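Local structure of N-terminal domain of PorA (28-171) (Porphyromonas gingivalis ATCC 33277, 6KJK) at residues M34-M39 against E90-R95; K56-G61 against T106-F111. The protein is a cargo protein of the type IX secretion system that impacts PorXY-SigP signalling, this chain being its N-terminal domain. All coordinates share one frame; numbering follows the deposited sequence. Where two conformers were deposited one is given.

In the fold
The two contacts belong to different sheets of an all-beta domain. Interaction 1 pairs strands 31-42 and 90-99 in an antiparallel sheet, interaction 2 pairs strands 48-58 and 105-115 in a mixed sheet, and their centres lie about 15 Å apart. Leu-92 and Leu-94 of interaction 1 pack against Phe-111 and Phe-109 of interaction 2, so the sheets face each other as a beta sandwich. Along the chain the segments alternate: 34-39, 56-61, 90-95, 106-111. Each contact takes one strand from the earlier and one from the later half, and each successive step crosses to the other sheet, which ties both halves into one core.

Interaction 1 of 2, residues M34-M39 against E90-R95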
loop_
_atom_site.group_PDB
_atom_site.type_symbol
_atom_site.label_atom_id
_atom_site.label_comp_id
_atom_site.label_asym_id
_atom_site.label_seq_id
_atom_site.Cartn_x
_atom_site.Cartn_y
_atom_site.Cartn_z
ATOM N N MET A 34 2.937 -11.568 -1.972
ATOM C CA MET A 34 2.859 -10.600 -3.052
ATOM C C MET A 34 3.196 -9.238 -2.476
ATOM O O MET A 34 2.906 -8.960 -1.305
ATOM C CB MET A 34 1.459 -10.591 -3.668
ATOM C CG MET A 34 1.089 -11.986 -4.153
ATOM S SD MET A 34 -0.521 -12.124 -4.934
ATOM C CE MET A 34 -0.179 -11.309 -6.497
ATOM N N LYS A 35 3.824 -8.373 -3.271
ATOM C CA LYS A 35 4.291 -7.105 -2.723
ATOM C C LYS A 35 4.034 -5.953 -3.668
ATOM O O LYS A 35 4.406 -6.014 -4.846
ATOM C CB LYS A 35 5.772 -7.186 -2.397
ATOM C CG LYS A 35 6.340 -5.911 -1.824
ATOM C CD LYS A 35 7.833 -6.100 -1.677
ATOM C CE LYS A 35 8.367 -5.479 -0.413
ATOM N NZ LYS A 35 9.790 -5.044 -0.578
ATOM N N PHE A 36 3.441 -4.890 -3.144
ATOM C CA PHE A 36 3.350 -3.598 -3.810
ATOM C C PHE A 36 4.450 -2.698 -3.283
ATOM O O PHE A 36 4.715 -2.660 -2.078
ATOM C CB PHE A 36 1.989 -2.966 -3.481
ATOM C CG PHE A 36 1.889 -1.516 -3.840
ATOM C CD1 PHE A 36 1.476 -1.132 -5.098
ATOM C CD2 PHE A 36 2.232 -0.529 -2.944
ATOM C CE1 PHE A 36 1.392 0.192 -5.439
ATOM C CE2 PHE A 36 2.158 0.803 -3.282
ATOM C CZ PHE A 36 1.721 1.165 -4.537
ATOM N N LYS A 37 5.102 -1.984 -4.196
ATOM C CA LYS A 37 6.152 -1.042 -3.836
ATOM C C LYS A 37 5.921 0.270 -4.567
ATOM O O LYS A 37 5.648 0.279 -5.774
ATOM C CB LYS A 37 7.558 -1.564 -4.221
ATOM C CG LYS A 37 8.098 -2.660 -3.293
ATOM C CD LYS A 37 9.407 -3.208 -3.857
ATOM C CE LYS A 37 10.491 -2.143 -3.785
ATOM N NZ LYS A 37 11.862 -2.729 -3.715
ATOM N N GLY A 38 6.068 1.368 -3.854
ATOM C CA GLY A 38 5.966 2.669 -4.466
ATOM C C GLY A 38 6.647 3.692 -3.593
ATOM O O GLY A 38 7.437 3.356 -2.699
ATOM N N MET A 39 6.374 4.954 -3.879
ATOM C CA MET A 39 6.953 6.085 -3.165
ATOM C C MET A 39 5.857 7.113 -2.943
ATOM O O MET A 39 5.037 7.347 -3.849
ATOM C CB MET A 39 8.043 6.780 -4.008
ATOM C CG MET A 39 9.244 5.910 -4.346
ATOM S SD MET A 39 10.353 5.625 -2.952
ATOM C CE MET A 39 10.376 7.229 -2.269
ATOM N N GLU A 90 9.208 9.107 0.149
ATOM C CA GLU A 90 9.314 8.111 1.177
ATOM C C GLU A 90 8.874 6.762 0.610
ATOM O O GLU A 90 7.749 6.650 0.089
ATOM C CB GLU A 90 8.445 8.468 2.351
ATOM C CG GLU A 90 8.540 7.471 3.496
ATOM C CD GLU A 90 9.885 7.523 4.237
ATOM O OE1 GLU A 90 10.886 8.013 3.670
ATOM O OE2 GLU A 90 9.913 7.043 5.396
ATOM N N PRO A 91 9.687 5.728 0.716
ATOM C CA PRO A 91 9.244 4.409 0.232
ATOM C C PRO A 91 7.982 3.938 0.932
ATOM O O PRO A 91 7.767 4.166 2.126
ATOM C CB PRO A 91 10.428 3.489 0.572
ATOM C CG PRO A 91 11.609 4.419 0.597
ATOM C CD PRO A 91 11.103 5.719 1.137
ATOM N N LEU A 92 7.158 3.238 0.175
ATOM C CA LEU A 92 5.904 2.673 0.618
ATOM C C LEU A 92 5.853 1.245 0.117
ATOM O O LEU A 92 6.068 0.994 -1.074
ATOM C CB LEU A 92 4.749 3.450 -0.038
ATOM C CG LEU A 92 3.363 2.853 0.112
ATOM C CD1 LEU A 92 2.937 2.746 1.592
ATOM C CD2 LEU A 92 2.378 3.688 -0.701
ATOM N N SER A 93 5.564 0.300 0.996
ATOM C CA SER A 93 5.349 -1.057 0.527
ATOM C C SER A 93 4.194 -1.701 1.273
ATOM O O SER A 93 3.892 -1.363 2.425
ATOM C CB SER A 93 6.584 -1.936 0.609
ATOM O OG SER A 93 6.966 -2.157 1.936
ATOM N N LEU A 94 3.558 -2.655 0.607
ATOM C CA LEU A 94 2.500 -3.445 1.221
ATOM C C LEU A 94 2.701 -4.887 0.802
ATOM O O LEU A 94 2.705 -5.181 -0.400
ATOM C CB LEU A 94 1.125 -2.940 0.757
ATOM C CG LEU A 94 -0.091 -3.658 1.339
ATOM C CD1 LEU A 94 -0.160 -3.452 2.834
ATOM C CD2 LEU A 94 -1.377 -3.168 0.663
ATOM N N ARG A 95 2.887 -5.767 1.765
ATOM C CA ARG A 95 3.085 -7.173 1.497
ATOM C C ARG A 95 1.822 -7.914 1.908
ATOM O O ARG A 95 1.277 -7.685 2.999
ATOM C CB ARG A 95 4.249 -7.671 2.339
ATOM C CG ARG A 95 5.617 -7.296 1.805
ATOM C CD ARG A 95 6.661 -7.728 2.833
ATOM N NE ARG A 95 8.043 -7.751 2.351
ATOM C CZ ARG A 95 8.891 -6.734 2.470
ATOM N NH1 ARG A 95 8.490 -5.590 3.020
ATOM N NH2 ARG A 95 10.136 -6.846 2.018
HETATM O O HOH W 1 9.503 -2.777 2.062
#
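Ser-93 OG, Arg-95 NH1 and, weakly, Lys-35 NZ converge on a single water. Ser-93 OG lies 2.6 Å from the water oxygen; Arg-95 NH1 donates to the same oxygen at 3.1 Å. With chi1 66°, Ser-93 OG stands between its own N and carbonyl carbon, on the sheet face that also carries Lys-35 and Arg-95. Lys-35 and Arg-95 run side by side: Lys-35 is bent at chi3, and its CE sits over the centre of the Arg-95 guanidinium, 3.2 Å from CZ. Lys-35 NZ and Arg-95 NH2, both donors, are also 3.2 Å apart and form no bond; Glu-33 gives Arg-95 NE a long, weak ion pair.

The antiparallel strand axes, at 163°, are joined by two reciprocal backbone pairs. Phe-36 N donates to Leu-94 O at 2.9 Å, and Gly-38 N to Leu-92 O at 2.8 Å. On the apolar face, Leu-92 CD2 meets the Phe-36 ring at its edge, 3.9 Å from CE2, while Phe-36 also packs on Ile-129 of the opposing sheet. Ser-93 is backbone-bonded to Cys-68, the disulfide partner of Cys-72.

Phe-36, Leu-92 and Leu-94 thus turn to the sandwich core, whereas the other face is mixed, Met-39 against Pro-91 beside the polar cluster; there the water, which accepts from Arg-95 and only weakly from Lys-35, may ease the closeness of two like charges.

Interaction 2 of 2, residues K56-G61 against T106-F111; sequences KQEMIG and TGAFTF
Met-59 and Phe-109 both hold CG opposite the carbonyl carbon (chi1 -59° and -62°), which helps bring the two together. The two side chains cross at about a right angle, with Met-59 CG 3.5 Å from Phe-109 CZ. The sulfur takes the ring's edge: Met-59 SD is 5.0 Å from the ring centroid and 81° off its normal, a Met-aromatic contact. Gln-57 CB adds to the cover of this ring at 3.8 Å from Phe-109 CD2, although its amide does not take part in the contact.

Backbone bonds fix the antiparallel register. Glu-58 N reaches Ala-108 O at 2.8 Å, and Ala-108 N returns a bond to Glu-58 O at 2.9 Å. On the face opposite Phe-109, Lys-56 lies across Thr-110, its CE only 3.0 Å from OG1, a tight contact of carbon with oxygen; the hydroxyl is hydrogen-bonded to Asn-128 OD1.

Strand 105-115 thus sits between two neighbours in its sheet, with strand 48-58 along one edge and strand 125-133 bonded along the other. From the facing sheet, Tyr-96 meets the Phe-109 ring edge-to-face, and Phe-65 of strand 64-69 touches both Met-59 and Gln-57.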
loop_
_atom_site.group_PDB
_atom_site.type_symbol
_atom_site.label_atom_id
_atom_site.label_comp_id
_atom_site.label_asym_id
_atom_site.label_seq_id
_atom_site.Cartn_x
_atom_site.Cartn_y
_atom_site.Cartn_z
ATOM N N LYS A 56 -9.101 0.255 3.415
ATOM C CA LYS A 56 -9.973 -0.859 3.043
ATOM C C LYS A 56 -9.081 -2.072 2.874
ATOM O O LYS A 56 -7.973 -1.946 2.328
ATOM C CB LYS A 56 -10.614 -0.589 1.674
ATOM C CG LYS A 56 -11.411 0.729 1.554
ATOM C CD LYS A 56 -11.926 0.895 0.114
ATOM C CE LYS A 56 -11.598 2.256 -0.532
ATOM N NZ LYS A 56 -12.810 3.011 -0.997
ATOM N N GLN A 57 -9.555 -3.240 3.319
ATOM C CA GLN A 57 -8.771 -4.461 3.212
ATOM C C GLN A 57 -9.690 -5.642 2.918
ATOM O O GLN A 57 -10.674 -5.893 3.631
ATOM C CB GLN A 57 -7.998 -4.738 4.503
ATOM C CG GLN A 57 -8.856 -4.593 5.786
ATOM C CD GLN A 57 -8.143 -5.107 7.004
ATOM O OE1 GLN A 57 -7.929 -6.309 7.144
ATOM N NE2 GLN A 57 -7.743 -4.199 7.885
ATOM N N GLU A 58 -9.379 -6.384 1.885
ATOM C CA GLU A 58 -10.141 -7.568 1.482
ATOM C C GLU A 58 -9.143 -8.681 1.240
ATOM O O GLU A 58 -8.244 -8.531 0.389
ATOM C CB GLU A 58 -10.907 -7.267 0.194
ATOM C CG GLU A 58 -11.660 -5.923 0.255
ATOM C CD GLU A 58 -12.734 -5.733 -0.812
ATOM O OE1 GLU A 58 -13.934 -5.736 -0.459
ATOM O OE2 GLU A 58 -12.382 -5.548 -1.997
ATOM N N MET A 59 -9.258 -9.763 1.980
ATOM C CA MET A 59 -8.272 -10.830 1.951
ATOM C C MET A 59 -8.977 -12.173 1.978
ATOM O O MET A 59 -10.088 -12.313 2.506
ATOM C CB MET A 59 -7.323 -10.752 3.160
ATOM C CG MET A 59 -6.531 -9.431 3.269
ATOM S SD MET A 59 -5.196 -9.465 4.477
ATOM C CE MET A 59 -6.123 -9.382 6.003
ATOM N N ILE A 60 -8.297 -13.175 1.469
ATOM C CA ILE A 60 -8.702 -14.549 1.762
ATOM C C ILE A 60 -8.517 -14.821 3.259
ATOM O O ILE A 60 -7.833 -14.108 3.989
ATOM C CB ILE A 60 -7.880 -15.497 0.861
ATOM C CG1 ILE A 60 -8.581 -16.849 0.728
ATOM C CG2 ILE A 60 -6.464 -15.677 1.384
ATOM C CD1 ILE A 60 -8.062 -17.644 -0.397
ATOM N N GLY A 61 -9.220 -15.847 3.752
ATOM C CA GLY A 61 -9.451 -15.969 5.196
ATOM C C GLY A 61 -8.218 -15.847 6.085
ATOM O O GLY A 61 -8.201 -15.084 7.059
ATOM N N THR A 106 -8.432 -12.502 -5.517
ATOM C CA THR A 106 -7.907 -11.142 -5.487
ATOM C C THR A 106 -7.956 -10.619 -4.058
ATOM O O THR A 106 -9.025 -10.593 -3.435
ATOM C CB THR A 106 -8.725 -10.234 -6.406
ATOM O OG1 THR A 106 -8.703 -10.757 -7.748
ATOM C CG2 THR A 106 -8.138 -8.837 -6.409
ATOM N N GLY A 107 -6.798 -10.246 -3.515
ATOM C CA GLY A 107 -6.747 -9.402 -2.313
ATOM C C GLY A 107 -6.806 -7.955 -2.773
ATOM O O GLY A 107 -6.239 -7.607 -3.804
ATOM N N ALA A 108 -7.539 -7.122 -2.075
ATOM C CA ALA A 108 -7.719 -5.740 -2.501
ATOM C C ALA A 108 -7.563 -4.817 -1.302
ATOM O O ALA A 108 -8.131 -5.078 -0.227
ATOM C CB ALA A 108 -9.097 -5.538 -3.146
ATOM N N PHE A 109 -6.791 -3.745 -1.484
ATOM C CA PHE A 109 -6.510 -2.804 -0.423
ATOM C C PHE A 109 -6.602 -1.402 -0.979
ATOM O O PHE A 109 -6.379 -1.177 -2.178
ATOM C CB PHE A 109 -5.093 -3.019 0.123
ATOM C CG PHE A 109 -4.894 -4.395 0.727
ATOM C CD1 PHE A 109 -4.510 -5.471 -0.054
ATOM C CD2 PHE A 109 -5.124 -4.607 2.088
ATOM C CE1 PHE A 109 -4.319 -6.720 0.529
ATOM C CE2 PHE A 109 -4.920 -5.832 2.643
ATOM C CZ PHE A 109 -4.516 -6.888 1.883
ATOM N N THR A 110 -6.886 -0.453 -0.107
ATOM C CA THR A 110 -6.741 0.959 -0.449
ATOM C C THR A 110 -5.786 1.563 0.554
ATOM O O THR A 110 -5.905 1.305 1.753
ATOM C CB THR A 110 -8.093 1.680 -0.439
ATOM O OG1 THR A 110 -8.952 1.062 -1.411
ATOM C CG2 THR A 110 -7.940 3.164 -0.766
ATOM N N PHE A 111 -4.832 2.343 0.066
ATOM C CA PHE A 111 -3.903 3.088 0.903
ATOM C C PHE A 111 -4.154 4.562 0.644
ATOM O O PHE A 111 -4.174 4.997 -0.529
ATOM C CB PHE A 111 -2.463 2.734 0.548
ATOM C CG PHE A 111 -1.456 3.616 1.233
ATOM C CD1 PHE A 111 -1.005 3.329 2.521
ATOM C CD2 PHE A 111 -0.992 4.760 0.606
ATOM C CE1 PHE A 111 -0.061 4.162 3.144
ATOM C CE2 PHE A 111 -0.068 5.606 1.222
ATOM C CZ PHE A 111 0.395 5.289 2.477
#